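Local coordinates for DUF2235 domain-containing protein (Pseudomonas aeruginosa, PDB 4O5P) that probably hydrolyses phospholipids of target membranes as the type VI secretion effector Tle1, whose catalytic domain belongs to the alpha/beta-hydrolase clan, at residues Q541-W544 with D545-V548; K518-S521 with R522-A525. All blocks are in the same frame, centred on the assembly; numbering follows the deposited sequence.

Contact 1 of 2, residues Q541-W544 with D545-V548; sequences QAEW and DRNV
D545 begins the second half of one continuous helical run by donating its backbone N to Q541 O at 2.9 Å, the first of four successive i to i+4 bonds. Its carboxylate stands nearly perpendicular to the W544 indole, with OD1 at the ring edge, 3.1 Å from CD1 of W544. An acidic group suits this position, since the rim of an indole carries partly positive C-H groups.

R546 bonds through its backbone N to A542 O, and its side chain folds back along the helix to E543. With CG beside its own backbone N (chi1 -78°) and a bend at chi3, the guanidinium meets E543 OE1 at its edge. NH2 lies 3.3 Å and NE 3.5 Å from OE1 of E543; both bonds are weak, and the carboxylate and guanidinium planes are perpendicular. This is an i to i+3 salt bridge on an exposed helix face, where long charged chains can reach along the surface.

N547 follows with its backbone N on E543 O; it is buried, and its compact side chain fits against A512 and L516 of helix 507-528. V548 bonds likewise to W544 O and lays CG2 over one indole face, 3.7 Å from the centroid of the W544 five-membered ring. This CH-pi contact uses the compact branch of valine against a broad aromatic surface.

W544 also rests on L516, while V548 touches E554 in the loop beyond helix 538-550.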
loop_
_atom_site.group_PDB
_atom_site.type_symbol
_atom_site.label_atom_id
_atom_site.label_comp_id
_atom_site.label_asym_id
_atom_site.label_seq_id
_atom_site.Cartn_x
_atom_site.Cartn_y
_atom_site.Cartn_z
ATOM N N GLN A 541 -15.944 16.090 -31.208
ATOM C CA GLN A 541 -16.848 17.006 -30.505
ATOM C C GLN A 541 -18.297 16.511 -30.546
ATOM O O GLN A 541 -19.016 16.597 -29.548
ATOM C CB GLN A 541 -16.759 18.428 -31.069
ATOM C CG GLN A 541 -17.653 19.441 -30.338
ATOM C CD GLN A 541 -16.919 20.248 -29.274
ATOM O OE1 GLN A 541 -15.726 20.050 -29.034
ATOM N NE2 GLN A 541 -17.633 21.173 -28.635
ATOM N N ALA A 542 -18.727 16.005 -31.700
ATOM C CA ALA A 542 -20.069 15.429 -31.785
ATOM C C ALA A 542 -20.203 14.308 -30.750
ATOM O O ALA A 542 -21.194 14.246 -30.011
ATOM C CB ALA A 542 -20.355 14.916 -33.188
ATOM N N GLU A 543 -19.185 13.451 -30.676
ATOM C CA GLU A 543 -19.152 12.390 -29.673
ATOM C C GLU A 543 -19.172 12.933 -28.243
ATOM O O GLU A 543 -19.894 12.407 -27.384
ATOM C CB GLU A 543 -17.929 11.504 -29.879
ATOM C CG GLU A 543 -18.158 10.359 -30.849
ATOM C CD GLU A 543 -18.889 9.169 -30.236
ATOM O OE1 GLU A 543 -19.294 8.269 -31.005
ATOM O OE2 GLU A 543 -19.046 9.111 -28.996
ATOM N N TRP A 544 -18.394 13.990 -28.003
ATOM C CA TRP A 544 -18.331 14.637 -26.699
ATOM C C TRP A 544 -19.726 15.050 -26.268
ATOM O O TRP A 544 -20.156 14.736 -25.158
ATOM C CB TRP A 544 -17.389 15.849 -26.725
ATOM C CG TRP A 544 -17.495 16.708 -25.488
ATOM C CD1 TRP A 544 -18.371 17.734 -25.271
ATOM C CD2 TRP A 544 -16.702 16.604 -24.296
ATOM N NE1 TRP A 544 -18.167 18.275 -24.019
ATOM C CE2 TRP A 544 -17.148 17.598 -23.405
ATOM C CE3 TRP A 544 -15.651 15.770 -23.903
ATOM C CZ2 TRP A 544 -16.584 17.776 -22.136
ATOM C CZ3 TRP A 544 -15.095 15.947 -22.643
ATOM C CH2 TRP A 544 -15.560 16.941 -21.778
ATOM N N ASP A 545 -20.452 15.714 -27.164
ATOM C CA ASP A 545 -21.798 16.188 -26.841
ATOM C C ASP A 545 -22.858 15.076 -26.712
ATOM O O ASP A 545 -23.767 15.176 -25.867
ATOM C CB ASP A 545 -22.234 17.257 -27.842
ATOM C CG ASP A 545 -21.261 18.420 -27.901
ATOM O OD1 ASP A 545 -20.771 18.842 -26.832
ATOM O OD2 ASP A 545 -20.982 18.904 -29.020
ATOM N N ARG A 546 -22.743 14.027 -27.533
ATOM C CA ARG A 546 -23.537 12.807 -27.330
ATOM C C ARG A 546 -23.352 12.311 -25.900
ATOM O O ARG A 546 -24.313 11.956 -25.214
ATOM C CB ARG A 546 -23.082 11.683 -28.268
ATOM C CG ARG A 546 -23.554 11.791 -29.710
ATOM C CD ARG A 546 -23.408 10.453 -30.429
ATOM N NE ARG A 546 -22.125 10.279 -31.115
ATOM C CZ ARG A 546 -21.819 10.828 -32.295
ATOM N NH1 ARG A 546 -22.679 11.625 -32.921
ATOM N NH2 ARG A 546 -20.639 10.599 -32.849
ATOM N N ASN A 547 -22.093 12.289 -25.468
ATOM C CA ASN A 547 -21.714 11.764 -24.156
ATOM C C ASN A 547 -22.212 12.628 -23.007
ATOM O O ASN A 547 -22.753 12.122 -22.017
ATOM C CB ASN A 547 -20.191 11.595 -24.092
ATOM C CG ASN A 547 -19.703 10.485 -24.990
ATOM O OD1 ASN A 547 -20.439 9.535 -25.262
ATOM N ND2 ASN A 547 -18.469 10.596 -25.467
ATOM N N VAL A 548 -22.027 13.935 -23.153
ATOM C CA VAL A 548 -22.524 14.909 -22.193
ATOM C C VAL A 548 -24.038 14.813 -22.094
ATOM O O VAL A 548 -24.620 15.125 -21.060
ATOM C CB VAL A 548 -22.092 16.334 -22.587
ATOM C CG1 VAL A 548 -22.688 17.376 -21.652
ATOM C CG2 VAL A 548 -20.583 16.432 -22.586
#

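Contact 2 of 2, residues K518-S521 with R522-A525; sequences KRRS and REYA
A salt-bridge network of R519, R520 and E523 marks one face of helix 507-528, with two arginines on consecutive positions sharing one glutamate a turn later. R519 NE donates to E523 OE2 at 3.1 Å with an N-H...O angle of 158°. The oxygen lies close to the guanidinium plane and accepts through its anti lone pair, while the two flat groups stand 79° apart. R519 reaches it because its chain, with CG anti to the backbone N, bends at chi2 (62°). The other carboxylate oxygen takes a weaker bond: R520 NH2 lies 3.4 Å from E523 OE1, approaching obliquely. Glutamate suits the shared position because its chain, extended beyond CG, offers one oxygen to each arginine; the paired positive charges would probably stabilise its ionised form.

On another side of the helix, K518 and R522 run side by side, and CG of K518 lies 3.8 Å from NE at the guanidinium edge of R522. The lysine's charged end turns instead to a salt bridge with E514, one turn earlier. Beneath these side chains, backbone bonds join R522 to K518, E523 to R519, Y524 to R520 and A525 to S521. S521 and A525 are buried, where small side chains take little room.

R519 also hydrogen-bonds through NH2 to P534 O in the loop after this helix, and both network arginines pack against W544 of helix 538-550.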
loop_
_atom_site.group_PDB
_atom_site.type_symbol
_atom_site.label_atom_id
_atom_site.label_comp_id
_atom_site.label_asym_id
_atom_site.label_seq_id
_atom_site.Cartn_x
_atom_site.Cartn_y
_atom_site.Cartn_z
ATOM N N LYS A 518 -11.501 10.443 -20.467
ATOM C CA LYS A 518 -10.305 10.357 -21.306
ATOM C C LYS A 518 -9.915 11.742 -21.813
ATOM O O LYS A 518 -8.804 12.241 -21.531
ATOM C CB LYS A 518 -10.564 9.402 -22.477
ATOM C CG LYS A 518 -9.311 8.875 -23.185
ATOM C CD LYS A 518 -9.644 7.854 -24.296
ATOM C CE LYS A 518 -10.051 6.476 -23.747
ATOM N NZ LYS A 518 -11.509 6.306 -23.415
ATOM N N ARG A 519 -10.848 12.375 -22.526
ATOM C CA ARG A 519 -10.604 13.725 -23.045
ATOM C C ARG A 519 -10.227 14.730 -21.939
ATOM O O ARG A 519 -9.213 15.436 -22.048
ATOM C CB ARG A 519 -11.816 14.222 -23.842
ATOM C CG ARG A 519 -11.668 15.624 -24.387
ATOM C CD ARG A 519 -10.505 15.744 -25.370
ATOM N NE ARG A 519 -10.185 17.147 -25.626
ATOM C CZ ARG A 519 -9.354 17.588 -26.568
ATOM N NH1 ARG A 519 -8.735 16.738 -27.376
ATOM N NH2 ARG A 519 -9.148 18.895 -26.703
ATOM N N ARG A 520 -11.026 14.772 -20.876
ATOM C CA ARG A 520 -10.821 15.743 -19.799
ATOM C C ARG A 520 -9.449 15.578 -19.131
ATOM O O ARG A 520 -8.789 16.564 -18.748
ATOM C CB ARG A 520 -11.942 15.609 -18.771
ATOM C CG ARG A 520 -12.041 16.766 -17.805
ATOM C CD ARG A 520 -12.227 18.072 -18.554
ATOM N NE ARG A 520 -13.492 18.720 -18.219
ATOM C CZ ARG A 520 -14.292 19.284 -19.114
ATOM N NH1 ARG A 520 -15.428 19.857 -18.732
ATOM N NH2 ARG A 520 -13.945 19.280 -20.397
ATOM N N SER A 521 -9.020 14.324 -19.015
ATOM C CA SER A 521 -7.750 13.983 -18.386
ATOM C C SER A 521 -6.594 14.425 -19.264
ATOM O O SER A 521 -5.646 15.039 -18.778
ATOM C CB SER A 521 -7.664 12.478 -18.128
ATOM O OG SER A 521 -6.406 12.135 -17.564
ATOM N N ARG A 522 -6.667 14.117 -20.558
ATOM C CA ARG A 522 -5.609 14.567 -21.461
ATOM C C ARG A 522 -5.501 16.101 -21.485
ATOM O O ARG A 522 -4.393 16.656 -21.557
ATOM C CB ARG A 522 -5.823 14.004 -22.869
ATOM C CG ARG A 522 -5.605 12.497 -22.987
ATOM C CD ARG A 522 -6.168 11.960 -24.303
ATOM N NE ARG A 522 -6.074 10.503 -24.383
ATOM C CZ ARG A 522 -5.228 9.844 -25.171
ATOM N NH1 ARG A 522 -4.400 10.507 -25.971
ATOM N NH2 ARG A 522 -5.218 8.516 -25.167
ATOM N N GLU A 523 -6.648 16.781 -21.407
ATOM C CA GLU A 523 -6.659 18.241 -21.309
ATOM C C GLU A 523 -5.903 18.687 -20.068
ATOM O O GLU A 523 -5.044 19.574 -20.133
ATOM C CB GLU A 523 -8.091 18.778 -21.226
ATOM C CG GLU A 523 -8.841 18.869 -22.555
ATOM C CD GLU A 523 -10.322 19.192 -22.364
ATOM O OE1 GLU A 523 -10.694 19.721 -21.290
ATOM O OE2 GLU A 523 -11.114 18.911 -23.289
ATOM N N TYR A 524 -6.242 18.077 -18.934
ATOM C CA TYR A 524 -5.595 18.420 -17.671
ATOM C C TYR A 524 -4.089 18.228 -17.730
ATOM O O TYR A 524 -3.320 19.102 -17.316
ATOM C CB TYR A 524 -6.162 17.571 -16.533
ATOM C CG TYR A 524 -5.481 17.824 -15.207
ATOM C CD1 TYR A 524 -5.747 18.977 -14.488
ATOM C CD2 TYR A 524 -4.582 16.905 -14.669
ATOM C CE1 TYR A 524 -5.139 19.220 -13.285
ATOM C CE2 TYR A 524 -3.964 17.142 -13.459
ATOM C CZ TYR A 524 -4.254 18.306 -12.772
ATOM O OH TYR A 524 -3.654 18.570 -11.569
ATOM N N ALA A 525 -3.670 17.074 -18.241
ATOM C CA ALA A 525 -2.256 16.719 -18.242
ATOM C C ALA A 525 -1.454 17.631 -19.176
ATOM O O ALA A 525 -0.424 18.187 -18.779
ATOM C CB ALA A 525 -2.075 15.256 -18.618
#

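Overall arrangement
Following the chain from the N terminus, contact 2 comes first, within helix 507-528, and contact 1 follows within helix 538-550. Each joins adjoining segments, so neither closes a long loop; they lie in series, without nesting or crossing. The connection between the helices is partly unmodelled; the two helices nevertheless pack against each other, with the centres of the contacts about 15 Å apart. Their meeting point is the indole of W544, whose CH2 packs 3.2 Å from NH2 of R520, while CZ3 lies near CG of R519. Both helices belong to the C-terminal domain of the Tle1-like effector family, and contact 1 lies farther from the chain's centre than contact 2.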